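Local coordinates for protein beta-N-acetylhexosaminidase (Thermotoga neapolitana, PDB 5BZA) that probably hydrolyses terminal non-reducing N-acetyl-D-hexosamine residues from N-acetyl-beta-D-hexosaminides, as a family 3 glycoside hydrolase, at residues L8-F13 / G270-L275; T208-Y213 / L243-E248. All coordinates share one frame; numbering follows the deposited sequence.

Contact 1: L8-F13 / G270-L275; sequences LFFCGF and GNMILL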
loop_
_atom_site.group_PDB
_atom_site.type_symbol
_atom_site.label_atom_id
_atom_site.label_comp_id
_atom_site.label_asym_id
_atom_site.label_seq_id
_atom_site.Cartn_x
_atom_site.Cartn_y
_atom_site.Cartn_z
ATOM N N LEU B 8 -18.092 12.697 -22.009
ATOM C CA LEU B 8 -16.964 12.936 -22.890
ATOM C C LEU B 8 -15.801 13.581 -22.138
ATOM O O LEU B 8 -14.868 14.096 -22.760
ATOM C CB LEU B 8 -17.375 13.820 -24.082
ATOM C CG LEU B 8 -17.870 13.076 -25.334
ATOM C CD1 LEU B 8 -19.050 12.200 -24.991
ATOM C CD2 LEU B 8 -18.194 14.022 -26.516
ATOM N N PHE B 9 -15.831 13.522 -20.809
ATOM C CA PHE B 9 -14.756 14.134 -20.026
ATOM C C PHE B 9 -14.171 13.223 -18.970
ATOM O O PHE B 9 -14.895 12.492 -18.293
ATOM C CB PHE B 9 -15.240 15.419 -19.366
ATOM C CG PHE B 9 -15.509 16.498 -20.367
ATOM C CD1 PHE B 9 -14.453 17.206 -20.927
ATOM C CD2 PHE B 9 -16.812 16.786 -20.771
ATOM C CE1 PHE B 9 -14.694 18.173 -21.858
ATOM C CE2 PHE B 9 -17.058 17.775 -21.706
ATOM C CZ PHE B 9 -16.003 18.465 -22.251
ATOM N N PHE B 10 -12.850 13.320 -18.842
ATOM C CA PHE B 10 -12.069 12.576 -17.893
ATOM C C PHE B 10 -11.302 13.625 -17.107
ATOM O O PHE B 10 -10.474 14.322 -17.691
ATOM C CB PHE B 10 -11.097 11.607 -18.587
ATOM C CG PHE B 10 -10.880 10.321 -17.811
ATOM C CD1 PHE B 10 -10.338 10.358 -16.507
ATOM C CD2 PHE B 10 -11.186 9.080 -18.383
ATOM C CE1 PHE B 10 -10.117 9.176 -15.780
ATOM C CE2 PHE B 10 -10.979 7.884 -17.648
ATOM C CZ PHE B 10 -10.443 7.940 -16.342
ATOM N N CYS B 11 -11.568 13.769 -15.806
ATOM C CA CYS B 11 -10.946 14.879 -15.034
ATOM C C CYS B 11 -9.976 14.469 -13.934
ATOM O O CYS B 11 -10.275 13.595 -13.127
ATOM C CB CYS B 11 -12.010 15.779 -14.365
ATOM S SG CYS B 11 -13.321 16.480 -15.443
ATOM N N GLY B 12 -8.860 15.169 -13.870
ATOM C CA GLY B 12 -7.857 14.989 -12.844
ATOM C C GLY B 12 -8.228 15.789 -11.594
ATOM O O GLY B 12 -8.780 16.910 -11.686
ATOM N N PHE B 13 -7.997 15.160 -10.431
ATOM C CA PHE B 13 -8.281 15.749 -9.129
ATOM C C PHE B 13 -7.057 15.740 -8.273
ATOM O O PHE B 13 -6.541 14.679 -7.925
ATOM C CB PHE B 13 -9.388 15.002 -8.439
ATOM C CG PHE B 13 -10.708 15.144 -9.104
ATOM C CD1 PHE B 13 -11.049 14.332 -10.184
ATOM C CD2 PHE B 13 -11.635 16.055 -8.639
ATOM C CE1 PHE B 13 -12.268 14.429 -10.765
ATOM C CE2 PHE B 13 -12.865 16.143 -9.226
ATOM C CZ PHE B 13 -13.173 15.328 -10.282
ATOM N N GLY B 270 -11.805 11.162 -31.529
ATOM C CA GLY B 270 -11.631 10.981 -30.100
ATOM C C GLY B 270 -12.928 10.814 -29.300
ATOM O O GLY B 270 -13.985 11.311 -29.695
ATOM N N ASN B 271 -12.858 10.121 -28.162
ATOM C CA ASN B 271 -14.029 9.918 -27.330
ATOM C C ASN B 271 -14.005 10.704 -26.017
ATOM O O ASN B 271 -14.981 11.348 -25.659
ATOM C CB ASN B 271 -14.197 8.450 -26.985
ATOM C CG ASN B 271 -14.293 7.572 -28.191
ATOM O OD1 ASN B 271 -13.624 6.526 -28.245
ATOM N ND2 ASN B 271 -15.157 7.944 -29.147
ATOM N N MET B 272 -12.922 10.613 -25.256
ATOM C CA MET B 272 -12.911 11.313 -23.986
ATOM C C MET B 272 -11.815 12.323 -23.911
ATOM O O MET B 272 -10.644 12.002 -24.101
ATOM C CB MET B 272 -12.761 10.349 -22.798
ATOM C CG MET B 272 -13.946 9.457 -22.573
ATOM S SD MET B 272 -13.910 8.537 -21.007
ATOM C CE MET B 272 -14.581 9.774 -19.891
ATOM N N ILE B 273 -12.203 13.535 -23.549
ATOM C CA ILE B 273 -11.238 14.601 -23.317
ATOM C C ILE B 273 -10.678 14.555 -21.888
ATOM O O ILE B 273 -11.437 14.662 -20.936
ATOM C CB ILE B 273 -11.881 15.937 -23.600
ATOM C CG1 ILE B 273 -12.222 15.957 -25.097
ATOM C CG2 ILE B 273 -10.947 17.040 -23.169
ATOM C CD1 ILE B 273 -13.114 17.080 -25.560
ATOM N N LEU B 274 -9.359 14.370 -21.752
ATOM C CA LEU B 274 -8.717 14.342 -20.447
ATOM C C LEU B 274 -8.294 15.765 -20.027
ATOM O O LEU B 274 -7.603 16.464 -20.778
ATOM C CB LEU B 274 -7.523 13.380 -20.468
ATOM C CG LEU B 274 -6.710 13.224 -19.176
ATOM C CD1 LEU B 274 -7.518 12.397 -18.135
ATOM C CD2 LEU B 274 -5.345 12.606 -19.362
ATOM N N LEU B 275 -8.817 16.237 -18.888
ATOM C CA LEU B 275 -8.377 17.490 -18.237
ATOM C C LEU B 275 -7.538 17.205 -17.035
ATOM O O LEU B 275 -7.946 16.393 -16.218
ATOM C CB LEU B 275 -9.556 18.326 -17.790
ATOM C CG LEU B 275 -10.508 18.608 -18.935
ATOM C CD1 LEU B 275 -11.708 19.350 -18.422
ATOM C CD2 LEU B 275 -9.723 19.410 -20.032
#
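The rings of Phe-9 and Phe-10 leave the sheet on its two faces, and each is met obliquely from segment 270-275. Phe-9 lies side by side with Ile-273, its CD1 3.9 Å from Ile-273 CB, and Leu-275 CD1 approaches the same ring from further along the strand. CG anti to the carbonyl carbon (chi1 -68°) lays the Phe-9 ring beside Ile-273; Cys-11 is on this face too. On the other face Leu-274 CD1 slants against Phe-10 CB at 3.7 Å, while Met-272 adds a Met-aromatic contact, SD 5.1 Å from the Phe-10 ring centroid. A bend at chi3 (84°) turns the Met-272 methyl toward the Phe-9 carbonyl and the Phe-10 ring, where CE stands 3.8 Å from Phe-10 CD2 and 3.2 Å from Phe-9 O.

Between these layers runs a parallel beta ladder. Ile-273 N donates to Leu-8 O and Phe-10 N to Ile-273 O; then Leu-275 N meets Phe-10 O at 2.8 Å, and Gly-12 N reaches Leu-275 O. This pairs the first and eighth strands of the TIM barrel. Phe-10 and Leu-274 face its interior, where Phe-10 also meets Phe-112 and Leu-243; the end of Met-272 reaches in beside Phe-10, and Met-272 also touches Val-309. Phe-9 and Leu-275 pack outward on helix 281-293, Leu-8 rests on helix 299-314, and the far edge of strand 9-13 is hydrogen-bonded to strand 31-34.

Contact 2: T208-Y213 / L243-E248; sequences TAHVKY and LSDAME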
loop_
_atom_site.group_PDB
_atom_site.type_symbol
_atom_site.label_atom_id
_atom_site.label_comp_id
_atom_site.label_asym_id
_atom_site.label_seq_id
_atom_site.Cartn_x
_atom_site.Cartn_y
_atom_site.Cartn_z
ATOM N N THR B 208 -3.874 9.285 -26.661
ATOM C CA THR B 208 -3.132 9.915 -27.788
ATOM C C THR B 208 -1.940 10.697 -27.314
ATOM O O THR B 208 -1.887 11.079 -26.144
ATOM C CB THR B 208 -4.018 10.861 -28.619
ATOM O OG1 THR B 208 -4.441 11.961 -27.803
ATOM C CG2 THR B 208 -5.232 10.108 -29.147
ATOM N N ALA B 209 -0.949 10.863 -28.184
ATOM C CA ALA B 209 0.183 11.709 -27.871
ATOM C C ALA B 209 0.001 13.115 -28.395
ATOM O O ALA B 209 -0.343 13.296 -29.578
ATOM C CB ALA B 209 1.444 11.108 -28.428
ATOM N N HIS B 210 0.346 14.112 -27.579
ATOM C CA HIS B 210 0.346 15.507 -28.030
ATOM C C HIS B 210 1.659 15.737 -28.763
ATOM O O HIS B 210 2.538 16.449 -28.266
ATOM C CB HIS B 210 0.249 16.526 -26.884
ATOM C CG HIS B 210 -1.012 16.452 -26.072
ATOM N ND1 HIS B 210 -2.219 16.050 -26.576
ATOM C CD2 HIS B 210 -1.220 16.739 -24.757
ATOM C CE1 HIS B 210 -3.138 16.089 -25.614
ATOM N NE2 HIS B 210 -2.548 16.501 -24.507
ATOM N N VAL B 211 1.836 15.055 -29.888
ATOM C CA VAL B 211 3.077 15.148 -30.616
ATOM C C VAL B 211 2.744 15.300 -32.094
ATOM O O VAL B 211 1.818 14.651 -32.600
ATOM C CB VAL B 211 3.986 13.905 -30.393
ATOM C CG1 VAL B 211 5.134 13.860 -31.439
ATOM C CG2 VAL B 211 4.483 13.844 -28.935
ATOM N N LYS B 212 3.502 16.156 -32.754
ATOM C CA LYS B 212 3.418 16.323 -34.210
ATOM C C LYS B 212 4.338 15.365 -34.977
ATOM O O LYS B 212 5.532 15.224 -34.651
ATOM C CB LYS B 212 3.742 17.769 -34.588
ATOM C CG LYS B 212 3.356 18.164 -35.995
ATOM C CD LYS B 212 3.388 19.682 -36.135
ATOM C CE LYS B 212 4.595 20.329 -35.430
ATOM N NZ LYS B 212 4.569 21.831 -35.682
ATOM N N TYR B 213 3.756 14.722 -36.001
ATOM C CA TYR B 213 4.472 13.838 -36.911
ATOM C C TYR B 213 4.530 14.444 -38.367
ATOM O O TYR B 213 3.791 14.042 -39.262
ATOM C CB TYR B 213 3.790 12.471 -36.896
ATOM C CG TYR B 213 3.730 11.906 -35.495
ATOM C CD1 TYR B 213 2.728 12.298 -34.604
ATOM C CD2 TYR B 213 4.698 11.015 -35.048
ATOM C CE1 TYR B 213 2.691 11.796 -33.297
ATOM C CE2 TYR B 213 4.655 10.497 -33.755
ATOM C CZ TYR B 213 3.659 10.897 -32.888
ATOM O OH TYR B 213 3.625 10.391 -31.607
ATOM N N LEU B 243 -8.782 8.440 -25.630
ATOM C CA LEU B 243 -8.631 9.616 -24.773
ATOM C C LEU B 243 -7.549 10.540 -25.224
ATOM O O LEU B 243 -6.508 10.084 -25.661
ATOM C CB LEU B 243 -8.265 9.226 -23.322
ATOM C CG LEU B 243 -9.228 8.840 -22.228
ATOM C CD1 LEU B 243 -10.110 7.702 -22.672
ATOM C CD2 LEU B 243 -8.335 8.384 -21.096
ATOM N N SER B 244 -7.741 11.837 -25.025
ATOM C CA SER B 244 -6.618 12.742 -25.178
ATOM C C SER B 244 -5.623 12.557 -24.046
ATOM O O SER B 244 -5.980 12.113 -22.927
ATOM C CB SER B 244 -7.111 14.191 -25.228
ATOM O OG SER B 244 -7.456 14.712 -23.951
ATOM N N ASP B 245 -4.373 12.924 -24.289
ATOM C CA ASP B 245 -3.527 13.258 -23.140
ATOM C C ASP B 245 -4.129 14.570 -22.584
ATOM O O ASP B 245 -5.039 15.127 -23.195
ATOM C CB ASP B 245 -2.048 13.410 -23.512
ATOM C CG ASP B 245 -1.130 13.150 -22.327
ATOM O OD1 ASP B 245 -1.659 13.101 -21.188
ATOM O OD2 ASP B 245 0.114 13.033 -22.504
ATOM N N ALA B 246 -3.667 15.070 -21.442
ATOM C CA ALA B 246 -4.361 16.220 -20.801
ATOM C C ALA B 246 -4.326 17.462 -21.690
ATOM O O ALA B 246 -3.259 17.934 -22.070
ATOM C CB ALA B 246 -3.754 16.534 -19.443
ATOM N N MET B 247 -5.502 18.003 -22.009
ATOM C CA MET B 247 -5.599 19.090 -23.013
ATOM C C MET B 247 -4.927 20.383 -22.593
ATOM O O MET B 247 -4.564 21.186 -23.440
ATOM C CB MET B 247 -7.065 19.393 -23.331
ATOM C CG MET B 247 -7.733 18.382 -24.204
ATOM S SD MET B 247 -7.007 18.241 -25.862
ATOM C CE MET B 247 -8.241 17.157 -26.581
ATOM N N GLU B 248 -4.791 20.594 -21.285
ATOM C CA GLU B 248 -4.238 21.837 -20.765
ATOM C C GLU B 248 -2.744 21.876 -21.039
ATOM O O GLU B 248 -2.144 22.931 -20.969
ATOM C CB GLU B 248 -4.485 21.983 -19.246
ATOM C CG GLU B 248 -5.970 22.086 -18.849
ATOM C CD GLU B 248 -6.538 20.736 -18.449
ATOM O OE1 GLU B 248 -6.015 19.716 -18.963
ATOM O OE2 GLU B 248 -7.481 20.689 -17.606
HETATM O O HOH W 1 1.226 13.680 -25.035
#
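His-210 and Asp-245 meet where the loops after strands 205-208 and 241-243 leave the C-terminal end of the TIM barrel, the end that carries the active site in this fold. His-210 sits at the centre of an inverse gamma turn and reaches across with its ring, which Asp-245 CB covers on one face in a CH-pi contact, 3.6 Å from the centroid. The ring's NE2 donates to Ala-246 O at 2.9 Å, coming from above that carbonyl's plane, and ND1 is hydrogen-bonded to Thr-222 OG1. Thus gripped at both nitrogens, the ring is fixed in rotation. Replacing His-210 by an alanine would remove the ring, and is likely to leave Ala-246 O and Thr-222 OG1 without these partners and to open a gap beside Asp-245 CB.

Thr-208 continues the strand pairing, its N donating to Leu-243 O (2.9 Å). Its OG1, also hydrogen-bonded to Thr-222 OG1, lies 3.5 Å from Ser-244 CA.

The Asp-245 carboxylate helps bind a cadmium ion with His-161. Ala-246 N donates to OD1 from above the carboxylate plane, and a water bridges the two segments, accepting from His-210 N at 2.7 Å and donating to Asp-245 OD2 at 2.8 Å.

Both contacts are buried within the same barrel domain, but at different levels. Contact 1 is a regular pairing of two strands, with apolar side chains on both faces and main-chain hydrogen bonds between them. Contact 2 joins the last residues of two strands and the loops that follow, and its chemistry is more polar: an imidazole, a carboxylate, a water and a nearby metal. The two meet where the 270-275 and 243-248 segments run together: Leu-274 N and O probably hydrogen-bond to Ser-244 OG and Met-247 N respectively, and Ile-273 packs on Met-247. Leu-274 thus belongs to the apolar interior of contact 1 while its side chain touches Asp-245 of the metal site.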